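Local coordinates for BILBO1_N domain-containing protein (PDB 7A1I) that is of unknown function but carries a ubiquitin-like BILBO1 N-terminal domain, named after a structural protein of the trypanosome flagellar pocket collar, at residues G16-L21 against Q85-Q90; T41-Y46 against R54-N59; A61-D66 against D72-T77. One frame throughout, in Å; residues are numbered along the deposited sequence.

Contact 1: G16-L21 against Q85-Q90; sequences GEKVNL and QVYLFQ. With NA (sodium ion), chain E.
Asn20 and Gln85 reach for each other from two antiparallel strands that are not neighbours: strand 6-14 runs between them, so even the closest alpha carbons, Asn20 CA and Tyr87 CA, are 8.7 Å apart, and side chains alone make the contact. The two amides come from opposite directions and are joined twice. Gln85 NE2 donates to Asn20 OD1 over 2.9 Å in a fairly straight bond that lies in the Gln85 amide plane but meets the oxygen from above the Asn20 carbonyl plane. The return bond, Asn20 ND2 to Gln85 OE1, is longer at 3.2 Å and more bent. The two amides are not coplanar: their planes are turned 51° apart. Gln85 gets there by bending at chi2 (72°), which turns the amide along its own strand, so that NE2 also gives a hydrogen to Val86 O at 3.1 Å. Asn20 ND2 has a further acceptor in Pro101 O, so both amide nitrogens are shared.

In this beta-grasp sheet of the ubiquitin type, Val19, Leu21 and Leu88 pack against helix 32-50, while Lys18, Asn20, Gln85 and Tyr87 bridge strand 6-14 on the other face. There Lys18 CD sits at the edge of the Tyr87 ring, and Lys18 NZ lies 3.0 Å from Tyr87 OH. Both polar ends are drawn to one carboxylate: Asp95 OD1 forms a salt bridge with Lys18 NZ and a hydrogen bond with Tyr87 OH. Asp13 and the carbonyl of Ile96 also hold the ammonium. A chain of another protein packs over Lys18, Gln85, Tyr87 and Phe89. Past the strand end, Gln90 O coordinates a sodium ion at 3.0 Å, and the oxygen of a water lies 2.2 Å from the same sodium ion.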
loop_
_atom_site.group_PDB
_atom_site.type_symbol
_atom_site.label_atom_id
_atom_site.label_comp_id
_atom_site.label_asym_id
_atom_site.label_seq_id
_atom_site.Cartn_x
_atom_site.Cartn_y
_atom_site.Cartn_z
ATOM N N GLY A 16 -11.309 -9.363 -0.913
ATOM C CA GLY A 16 -11.184 -10.047 0.354
ATOM C C GLY A 16 -9.775 -10.472 0.717
ATOM O O GLY A 16 -9.501 -10.688 1.902
ATOM N N GLU A 17 -8.879 -10.588 -0.258
ATOM C CA GLU A 17 -7.497 -10.992 -0.023
ATOM C C GLU A 17 -6.580 -9.772 0.022
ATOM O O GLU A 17 -6.813 -8.779 -0.663
ATOM C CB GLU A 17 -7.025 -11.957 -1.113
ATOM C CG GLU A 17 -7.811 -13.265 -1.171
ATOM C CD GLU A 17 -7.362 -14.153 -2.320
ATOM O OE1 GLU A 17 -6.135 -14.324 -2.494
ATOM O OE2 GLU A 17 -8.234 -14.659 -3.061
ATOM N N LYS A 18 -5.539 -9.826 0.839
ATOM C CA LYS A 18 -4.611 -8.696 0.904
ATOM C C LYS A 18 -3.505 -8.857 -0.136
ATOM O O LYS A 18 -2.949 -9.950 -0.290
ATOM C CB LYS A 18 -4.011 -8.535 2.303
ATOM C CG LYS A 18 -5.051 -8.551 3.415
ATOM C CD LYS A 18 -6.101 -7.465 3.235
ATOM C CE LYS A 18 -7.250 -7.666 4.225
ATOM N NZ LYS A 18 -8.288 -6.593 4.148
ATOM N N VAL A 19 -3.224 -7.784 -0.878
ATOM C CA VAL A 19 -2.171 -7.764 -1.891
ATOM C C VAL A 19 -1.132 -6.729 -1.469
ATOM O O VAL A 19 -1.488 -5.595 -1.124
ATOM C CB VAL A 19 -2.706 -7.411 -3.290
ATOM C CG1 VAL A 19 -1.553 -7.365 -4.303
ATOM C CG2 VAL A 19 -3.741 -8.402 -3.725
ATOM N N ASN A 20 0.142 -7.119 -1.503
ATOM C CA ASN A 20 1.250 -6.304 -1.024
ATOM C C ASN A 20 2.260 -6.127 -2.154
ATOM O O ASN A 20 2.625 -7.106 -2.810
ATOM C CB ASN A 20 1.899 -6.979 0.193
ATOM C CG ASN A 20 2.734 -6.027 1.023
ATOM O OD1 ASN A 20 2.630 -4.825 0.887
ATOM N ND2 ASN A 20 3.567 -6.578 1.893
ATOM N N LEU A 21 2.683 -4.875 -2.390
ATOM C CA LEU A 21 3.658 -4.491 -3.409
ATOM C C LEU A 21 4.847 -3.764 -2.785
ATOM O O LEU A 21 4.682 -2.943 -1.877
ATOM C CB LEU A 21 3.039 -3.547 -4.452
ATOM C CG LEU A 21 1.773 -4.019 -5.159
ATOM C CD1 LEU A 21 1.273 -2.950 -6.122
ATOM C CD2 LEU A 21 2.040 -5.321 -5.889
ATOM N N GLN A 85 5.651 -0.248 6.014
ATOM C CA GLN A 85 4.493 -0.936 5.455
ATOM C C GLN A 85 3.329 0.047 5.460
ATOM O O GLN A 85 2.913 0.527 6.524
ATOM C CB GLN A 85 4.128 -2.203 6.243
ATOM C CG GLN A 85 2.897 -2.908 5.692
ATOM C CD GLN A 85 3.167 -3.616 4.345
ATOM O OE1 GLN A 85 4.028 -4.491 4.255
ATOM N NE2 GLN A 85 2.451 -3.211 3.305
ATOM N N VAL A 86 2.824 0.341 4.284
ATOM C CA VAL A 86 1.659 1.192 4.098
ATOM C C VAL A 86 0.447 0.330 3.791
ATOM O O VAL A 86 0.560 -0.739 3.164
ATOM C CB VAL A 86 1.929 2.205 2.968
ATOM C CG1 VAL A 86 0.658 2.959 2.588
ATOM C CG2 VAL A 86 2.993 3.211 3.445
ATOM N N TYR A 87 -0.725 0.790 4.242
ATOM C CA TYR A 87 -1.994 0.164 3.888
ATOM C C TYR A 87 -2.932 1.229 3.344
ATOM O O TYR A 87 -3.117 2.277 3.974
ATOM C CB TYR A 87 -2.654 -0.546 5.086
ATOM C CG TYR A 87 -3.809 -1.431 4.677
ATOM C CD1 TYR A 87 -5.134 -0.997 4.793
ATOM C CD2 TYR A 87 -3.578 -2.715 4.188
ATOM C CE1 TYR A 87 -6.196 -1.829 4.416
ATOM C CE2 TYR A 87 -4.631 -3.544 3.800
ATOM C CZ TYR A 87 -5.925 -3.099 3.907
ATOM O OH TYR A 87 -6.961 -3.936 3.542
ATOM N N LEU A 88 -3.550 0.937 2.197
ATOM C CA LEU A 88 -4.460 1.849 1.516
ATOM C C LEU A 88 -5.892 1.351 1.659
ATOM O O LEU A 88 -6.197 0.200 1.305
ATOM C CB LEU A 88 -4.095 1.994 0.037
ATOM C CG LEU A 88 -2.656 2.452 -0.205
ATOM C CD1 LEU A 88 -2.353 2.572 -1.704
ATOM C CD2 LEU A 88 -2.371 3.776 0.528
ATOM N N PHE A 89 -6.747 2.188 2.238
ATOM C CA PHE A 89 -8.177 1.932 2.268
ATOM C C PHE A 89 -8.808 2.416 0.971
ATOM O O PHE A 89 -8.327 3.362 0.337
ATOM C CB PHE A 89 -8.825 2.622 3.471
ATOM C CG PHE A 89 -8.384 2.066 4.783
ATOM C CD1 PHE A 89 -8.811 0.803 5.191
ATOM C CD2 PHE A 89 -7.533 2.792 5.615
ATOM C CE1 PHE A 89 -8.402 0.271 6.396
ATOM C CE2 PHE A 89 -7.130 2.269 6.835
ATOM C CZ PHE A 89 -7.565 0.996 7.225
ATOM N N GLN A 90 -9.886 1.745 0.562
ATOM C CA GLN A 90 -10.612 2.104 -0.646
ATOM C C GLN A 90 -12.058 2.465 -0.333
ATOM O O GLN A 90 -12.622 2.004 0.662
ATOM C CB GLN A 90 -10.610 0.952 -1.662
ATOM C CG GLN A 90 -9.249 0.431 -2.058
ATOM C CD GLN A 90 -9.370 -0.873 -2.829
ATOM O OE1 GLN A 90 -10.013 -0.917 -3.879
ATOM N NE2 GLN A 90 -8.771 -1.942 -2.308
HETATM NA NA NA E . -13.046 3.055 3.405
HETATM O O HOH W 1 -11.649 4.528 4.215
#

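Contact 2: T41-Y46 against R54-N59; sequences TAFNNY and RAFAVN
Asn44, on the helix that packs across the beta-grasp sheet, grips both backbone polar atoms of Phe56 in the loop leading from helix 32-50 to strand 60-65. Its OD1 receives the Phe56 N hydrogen at 2.8 Å in a straight bond (163°), although the donor stands well above the Asn44 carbonyl plane. The other arm, ND2, gives to Phe56 O at 3.0 Å and is more bent. Thr40 O, one turn back in the helix, takes a second bond from ND2 and so helps fix the amide's rotation.

Beside this pair, Phe43 CB lies over the centre of one face of the Phe56 ring in a CH-pi contact, 3.6 Å from the centroid. The two phenylalanines point the same way with their rings inclined at 48°, and Phe43 CD1 comes 3.7 Å from Phe56 CZ. With CG anti to the backbone N (chi1 173°), Phe56 sends its ring inward to Thr12, Leu88 and Gln90, while Phe43 packs on Val10, Thr12 and Leu21. Farther along the helix, Arg48 NH1 hydrogen-bonds to Arg54 O.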
loop_
_atom_site.group_PDB
_atom_site.type_symbol
_atom_site.label_atom_id
_atom_site.label_comp_id
_atom_site.label_asym_id
_atom_site.label_seq_id
_atom_site.Cartn_x
_atom_site.Cartn_y
_atom_site.Cartn_z
ATOM N N THR A 41 -1.579 3.690 -9.709
ATOM C CA THR A 41 -1.301 3.118 -11.030
ATOM C C THR A 41 -1.098 1.606 -10.943
ATOM O O THR A 41 -1.668 0.841 -11.741
ATOM C CB THR A 41 -0.064 3.767 -11.646
ATOM O OG1 THR A 41 -0.277 5.175 -11.773
ATOM C CG2 THR A 41 0.193 3.189 -13.042
ATOM N N ALA A 42 -0.283 1.165 -9.972
ATOM C CA ALA A 42 0.081 -0.243 -9.854
ATOM C C ALA A 42 -1.121 -1.106 -9.515
ATOM O O ALA A 42 -1.280 -2.196 -10.072
ATOM C CB ALA A 42 1.172 -0.428 -8.800
ATOM N N PHE A 43 -1.976 -0.650 -8.605
ATOM C CA PHE A 43 -3.113 -1.475 -8.225
ATOM C C PHE A 43 -4.220 -1.432 -9.265
ATOM O O PHE A 43 -4.941 -2.424 -9.428
ATOM C CB PHE A 43 -3.656 -1.060 -6.859
ATOM C CG PHE A 43 -2.822 -1.542 -5.714
ATOM C CD1 PHE A 43 -2.371 -0.646 -4.749
ATOM C CD2 PHE A 43 -2.481 -2.879 -5.604
ATOM C CE1 PHE A 43 -1.591 -1.084 -3.693
ATOM C CE2 PHE A 43 -1.708 -3.325 -4.550
ATOM C CZ PHE A 43 -1.256 -2.424 -3.592
ATOM N N ASN A 44 -4.370 -0.332 -10.004
ATOM C CA ASN A 44 -5.297 -0.391 -11.125
ATOM C C ASN A 44 -4.836 -1.416 -12.160
ATOM O O ASN A 44 -5.647 -2.196 -12.671
ATOM C CB ASN A 44 -5.462 0.988 -11.746
ATOM C CG ASN A 44 -6.582 1.776 -11.109
ATOM O OD1 ASN A 44 -7.750 1.462 -11.305
ATOM N ND2 ASN A 44 -6.230 2.820 -10.342
ATOM N N ASN A 45 -3.531 -1.460 -12.457
ATOM C CA ASN A 45 -3.046 -2.489 -13.379
ATOM C C ASN A 45 -3.189 -3.887 -12.786
ATOM O O ASN A 45 -3.468 -4.856 -13.509
ATOM C CB ASN A 45 -1.591 -2.226 -13.757
ATOM C CG ASN A 45 -1.454 -1.153 -14.817
ATOM O OD1 ASN A 45 -2.351 -0.967 -15.638
ATOM N ND2 ASN A 45 -0.338 -0.428 -14.792
ATOM N N TYR A 46 -2.986 -4.023 -11.477
ATOM C CA TYR A 46 -3.182 -5.324 -10.847
ATOM C C TYR A 46 -4.633 -5.785 -10.975
ATOM O O TYR A 46 -4.899 -6.892 -11.463
ATOM C CB TYR A 46 -2.748 -5.260 -9.380
ATOM C CG TYR A 46 -2.840 -6.599 -8.678
ATOM C CD1 TYR A 46 -3.936 -6.911 -7.869
ATOM C CD2 TYR A 46 -1.846 -7.549 -8.827
ATOM C CE1 TYR A 46 -4.029 -8.158 -7.238
ATOM C CE2 TYR A 46 -1.930 -8.789 -8.193
ATOM C CZ TYR A 46 -3.018 -9.073 -7.387
ATOM O OH TYR A 46 -3.097 -10.298 -6.762
ATOM N N ARG A 54 -13.760 -2.808 -11.802
ATOM C CA ARG A 54 -13.842 -1.545 -11.081
ATOM C C ARG A 54 -12.454 -0.935 -10.905
ATOM O O ARG A 54 -11.438 -1.632 -10.861
ATOM C CB ARG A 54 -14.512 -1.729 -9.723
ATOM C CG ARG A 54 -13.663 -2.444 -8.703
ATOM C CD ARG A 54 -14.448 -2.721 -7.423
ATOM N NE ARG A 54 -13.636 -3.457 -6.457
ATOM C CZ ARG A 54 -13.617 -4.782 -6.366
ATOM N NH1 ARG A 54 -14.371 -5.513 -7.179
ATOM N NH2 ARG A 54 -12.840 -5.376 -5.467
ATOM N N ALA A 55 -12.420 0.385 -10.815
ATOM C CA ALA A 55 -11.165 1.098 -10.644
ATOM C C ALA A 55 -10.693 1.035 -9.193
ATOM O O ALA A 55 -11.492 0.890 -8.264
ATOM C CB ALA A 55 -11.321 2.558 -11.071
ATOM N N PHE A 56 -9.373 1.087 -9.011
ATOM C CA PHE A 56 -8.791 1.231 -7.687
ATOM C C PHE A 56 -8.611 2.706 -7.344
ATOM O O PHE A 56 -8.128 3.491 -8.166
ATOM C CB PHE A 56 -7.441 0.508 -7.599
ATOM C CG PHE A 56 -6.729 0.756 -6.306
ATOM C CD1 PHE A 56 -6.967 -0.054 -5.197
ATOM C CD2 PHE A 56 -5.828 1.817 -6.189
ATOM C CE1 PHE A 56 -6.325 0.194 -3.995
ATOM C CE2 PHE A 56 -5.185 2.063 -5.005
ATOM C CZ PHE A 56 -5.430 1.250 -3.898
ATOM N N ALA A 57 -8.959 3.079 -6.113
ATOM C CA ALA A 57 -8.653 4.422 -5.631
ATOM C C ALA A 57 -8.440 4.395 -4.123
ATOM O O ALA A 57 -8.983 3.542 -3.412
ATOM C CB ALA A 57 -9.758 5.422 -5.982
ATOM N N VAL A 58 -7.649 5.347 -3.635
ATOM C CA VAL A 58 -7.376 5.492 -2.208
ATOM C C VAL A 58 -8.289 6.559 -1.630
ATOM O O VAL A 58 -8.354 7.680 -2.158
ATOM C CB VAL A 58 -5.900 5.850 -1.958
ATOM C CG1 VAL A 58 -5.641 6.069 -0.465
ATOM C CG2 VAL A 58 -5.003 4.761 -2.493
ATOM N N ASN A 59 -9.004 6.229 -0.544
ATOM C CA ASN A 59 -9.675 7.287 0.204
ATOM C C ASN A 59 -9.118 7.481 1.614
ATOM O O ASN A 59 -9.498 8.458 2.275
ATOM C CB ASN A 59 -11.213 7.091 0.220
ATOM C CG ASN A 59 -11.680 5.920 1.062
ATOM O OD1 ASN A 59 -10.942 4.977 1.324
ATOM N ND2 ASN A 59 -12.948 5.969 1.461
#

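Contact 3: A61-D66 against D72-T77; sequences AVVFND and DRLERT. With NA (sodium ion), chain F.
Val62 and Val63 face Arg73 and Asp72 across a beta hairpin made of strands 60-65 and 70-73. Backbone bonds set the register. Val63 and Asp72 form an antiparallel hydrogen-bonded pair: Val63 N gives to Asp72 O at 2.8 Å, and Asp72 N returns a bond to Val63 O at 2.9 Å. Val62 and Arg73 are the adjoining non-hydrogen-bonded pair, whose side chains diverge. Beyond Arg73, where the second strand has ended, Leu74 N still donates to Ala61 O over 3.0 Å. Asp72 O has a further close neighbour in Val62 CA, a CA-H...O contact.

The polar side-chain contact lies toward the turn. Asp72 OD2 receives Asn65 ND2 on its syn lone pair at 2.8 Å; the bond is bent and the oxygen lies off the Asn65 amide plane. The amide and carboxylate planes stand nearly perpendicular (87°); OD2 serves Asn65 while Asp72 OD1 is hydrogen-bonded to Thr70 OG1. Asn65 has a second hold too, its OD1 accepting from Val67 N.

Apolar contacts gather around Leu74. Its CB rests 4.0 Å from Ala61 CB, while its CD1 meets Val63 CG1 at the same distance, the two side chains crossing almost at right angles. Val63 has CG1 between its backbone N and carbonyl carbon (chi1 57°), the rotamer that brings this methyl to Leu74.

Metal binding involves the backbone: Phe64 O coordinates a sodium ion at 2.9 Å, while the Phe64 ring packs edge-to-face with Trp71. Within this chain strand 70-73 is an outermost strand of the sheet, and strand 60-65 lies between it and strand 84-89, bonded to the latter through Val62 with Tyr87 and Phe64 with Gln85; Leu74 also reaches that strand, touching Val86.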
loop_
_atom_site.group_PDB
_atom_site.type_symbol
_atom_site.label_atom_id
_atom_site.label_comp_id
_atom_site.label_asym_id
_atom_site.label_seq_id
_atom_site.Cartn_x
_atom_site.Cartn_y
_atom_site.Cartn_z
ATOM N N ALA A 61 -5.150 6.452 3.986
ATOM C CA ALA A 61 -3.884 5.717 4.048
ATOM C C ALA A 61 -3.328 5.646 5.469
ATOM O O ALA A 61 -3.426 6.621 6.220
ATOM C CB ALA A 61 -2.838 6.348 3.117
ATOM N N VAL A 62 -2.732 4.500 5.840
ATOM C CA VAL A 62 -2.076 4.360 7.139
ATOM C C VAL A 62 -0.699 3.737 6.952
ATOM O O VAL A 62 -0.411 3.084 5.950
ATOM C CB VAL A 62 -2.900 3.522 8.153
ATOM C CG1 VAL A 62 -4.131 4.285 8.602
ATOM C CG2 VAL A 62 -3.258 2.144 7.566
ATOM N N VAL A 63 0.168 3.951 7.937
ATOM C CA VAL A 63 1.514 3.396 7.906
ATOM C C VAL A 63 1.787 2.753 9.255
ATOM O O VAL A 63 1.394 3.283 10.302
ATOM C CB VAL A 63 2.584 4.450 7.541
ATOM C CG1 VAL A 63 2.570 5.655 8.521
ATOM C CG2 VAL A 63 3.974 3.814 7.481
ATOM N N PHE A 64 2.419 1.582 9.232
ATOM C CA PHE A 64 2.657 0.856 10.471
ATOM C C PHE A 64 3.860 1.437 11.206
ATOM O O PHE A 64 4.935 1.596 10.625
ATOM C CB PHE A 64 2.863 -0.636 10.212
ATOM C CG PHE A 64 2.915 -1.458 11.474
ATOM C CD1 PHE A 64 4.101 -2.036 11.900
ATOM C CD2 PHE A 64 1.770 -1.641 12.235
ATOM C CE1 PHE A 64 4.140 -2.797 13.064
ATOM C CE2 PHE A 64 1.801 -2.387 13.405
ATOM C CZ PHE A 64 2.986 -2.971 13.816
ATOM N N ASN A 65 3.679 1.715 12.492
ATOM C CA ASN A 65 4.702 2.300 13.345
ATOM C C ASN A 65 5.306 1.167 14.163
ATOM O O ASN A 65 4.605 0.515 14.943
ATOM C CB ASN A 65 4.095 3.380 14.246
ATOM C CG ASN A 65 5.143 4.253 14.936
ATOM O OD1 ASN A 65 6.319 3.905 15.012
ATOM N ND2 ASN A 65 4.712 5.408 15.423
ATOM N N ASP A 66 6.605 0.942 13.978
ATOM C CA ASP A 66 7.289 -0.134 14.681
ATOM C C ASP A 66 7.395 0.140 16.181
ATOM O O ASP A 66 7.265 -0.785 16.991
ATOM C CB ASP A 66 8.689 -0.316 14.089
ATOM C CG ASP A 66 8.672 -0.601 12.592
ATOM O OD1 ASP A 66 7.665 -1.145 12.082
ATOM O OD2 ASP A 66 9.670 -0.252 11.916
ATOM N N ASP A 72 -0.643 4.306 12.058
ATOM C CA ASP A 72 -0.789 5.756 12.125
ATOM C C ASP A 72 -1.337 6.302 10.808
ATOM O O ASP A 72 -1.063 5.765 9.736
ATOM C CB ASP A 72 0.555 6.419 12.428
ATOM C CG ASP A 72 1.154 5.960 13.755
ATOM O OD1 ASP A 72 0.392 5.487 14.635
ATOM O OD2 ASP A 72 2.387 6.098 13.927
ATOM N N ARG A 73 -2.097 7.389 10.886
ATOM C CA ARG A 73 -2.520 8.062 9.662
ATOM C C ARG A 73 -1.299 8.533 8.874
ATOM O O ARG A 73 -0.353 9.081 9.448
ATOM C CB ARG A 73 -3.424 9.252 9.989
ATOM C CG ARG A 73 -4.530 9.439 8.966
ATOM C CD ARG A 73 -5.363 10.674 9.242
ATOM N NE ARG A 73 -5.809 10.769 10.631
ATOM C CZ ARG A 73 -6.959 10.279 11.083
ATOM N NH1 ARG A 73 -7.783 9.647 10.253
ATOM N NH2 ARG A 73 -7.284 10.423 12.363
ATOM N N LEU A 74 -1.307 8.306 7.553
ATOM C CA LEU A 74 -0.176 8.678 6.695
ATOM C C LEU A 74 -0.428 10.071 6.130
ATOM O O LEU A 74 -1.274 10.245 5.246
ATOM C CB LEU A 74 0.024 7.661 5.568
ATOM C CG LEU A 74 1.221 7.967 4.646
ATOM C CD1 LEU A 74 2.526 8.122 5.433
ATOM C CD2 LEU A 74 1.368 6.897 3.558
ATOM N N GLU A 75 0.315 11.060 6.636
ATOM C CA GLU A 75 0.097 12.463 6.300
ATOM C C GLU A 75 1.376 13.181 5.872
ATOM O O GLU A 75 1.312 14.145 5.104
ATOM C CB GLU A 75 -0.519 13.202 7.496
ATOM C CG GLU A 75 -1.931 12.756 7.885
ATOM C CD GLU A 75 -2.528 13.611 9.000
ATOM O OE1 GLU A 75 -2.307 13.292 10.189
ATOM O OE2 GLU A 75 -3.206 14.615 8.688
ATOM N N ARG A 76 2.531 12.767 6.387
ATOM C CA ARG A 76 3.784 13.465 6.146
ATOM C C ARG A 76 4.838 12.516 5.594
ATOM O O ARG A 76 4.901 11.337 5.959
ATOM C CB ARG A 76 4.341 14.141 7.429
ATOM C CG ARG A 76 3.452 15.208 8.044
ATOM C CD ARG A 76 2.947 16.209 7.009
ATOM N NE ARG A 76 4.016 16.930 6.317
ATOM C CZ ARG A 76 4.524 18.094 6.716
ATOM N NH1 ARG A 76 4.091 18.684 7.828
ATOM N NH2 ARG A 76 5.489 18.665 6.006
ATOM N N THR A 77 5.690 13.067 4.726
ATOM C CA THR A 77 6.743 12.280 4.093
ATOM C C THR A 77 7.746 11.757 5.119
ATOM O O THR A 77 8.343 10.692 4.910
ATOM C CB THR A 77 7.415 13.131 3.003
ATOM O OG1 THR A 77 6.479 13.323 1.931
ATOM C CG2 THR A 77 8.657 12.451 2.443
HETATM NA NA NA F . 7.400 3.112 10.227
#

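All three contacts belong to one ubiquitin-like domain, and strand 84-89 ties them together. Along the chain contact 1 closes a large loop within which contact 2 and then contact 3 follow in series. The centre of contact 1 is about 11 Å from that of contact 2 and about 13 Å from that of contact 3, whereas contacts 2 and 3 are about 19 Å apart, on opposite sides of the chain's centre. Contacts 1 and 3 share the sheet; contacts 1 and 2 meet where Asn59 N probably bonds Phe89 O. Within this N-terminal BILBO1 domain of a longer protein, they tie the helix-to-strand loop and the edge hairpin to the central sheet.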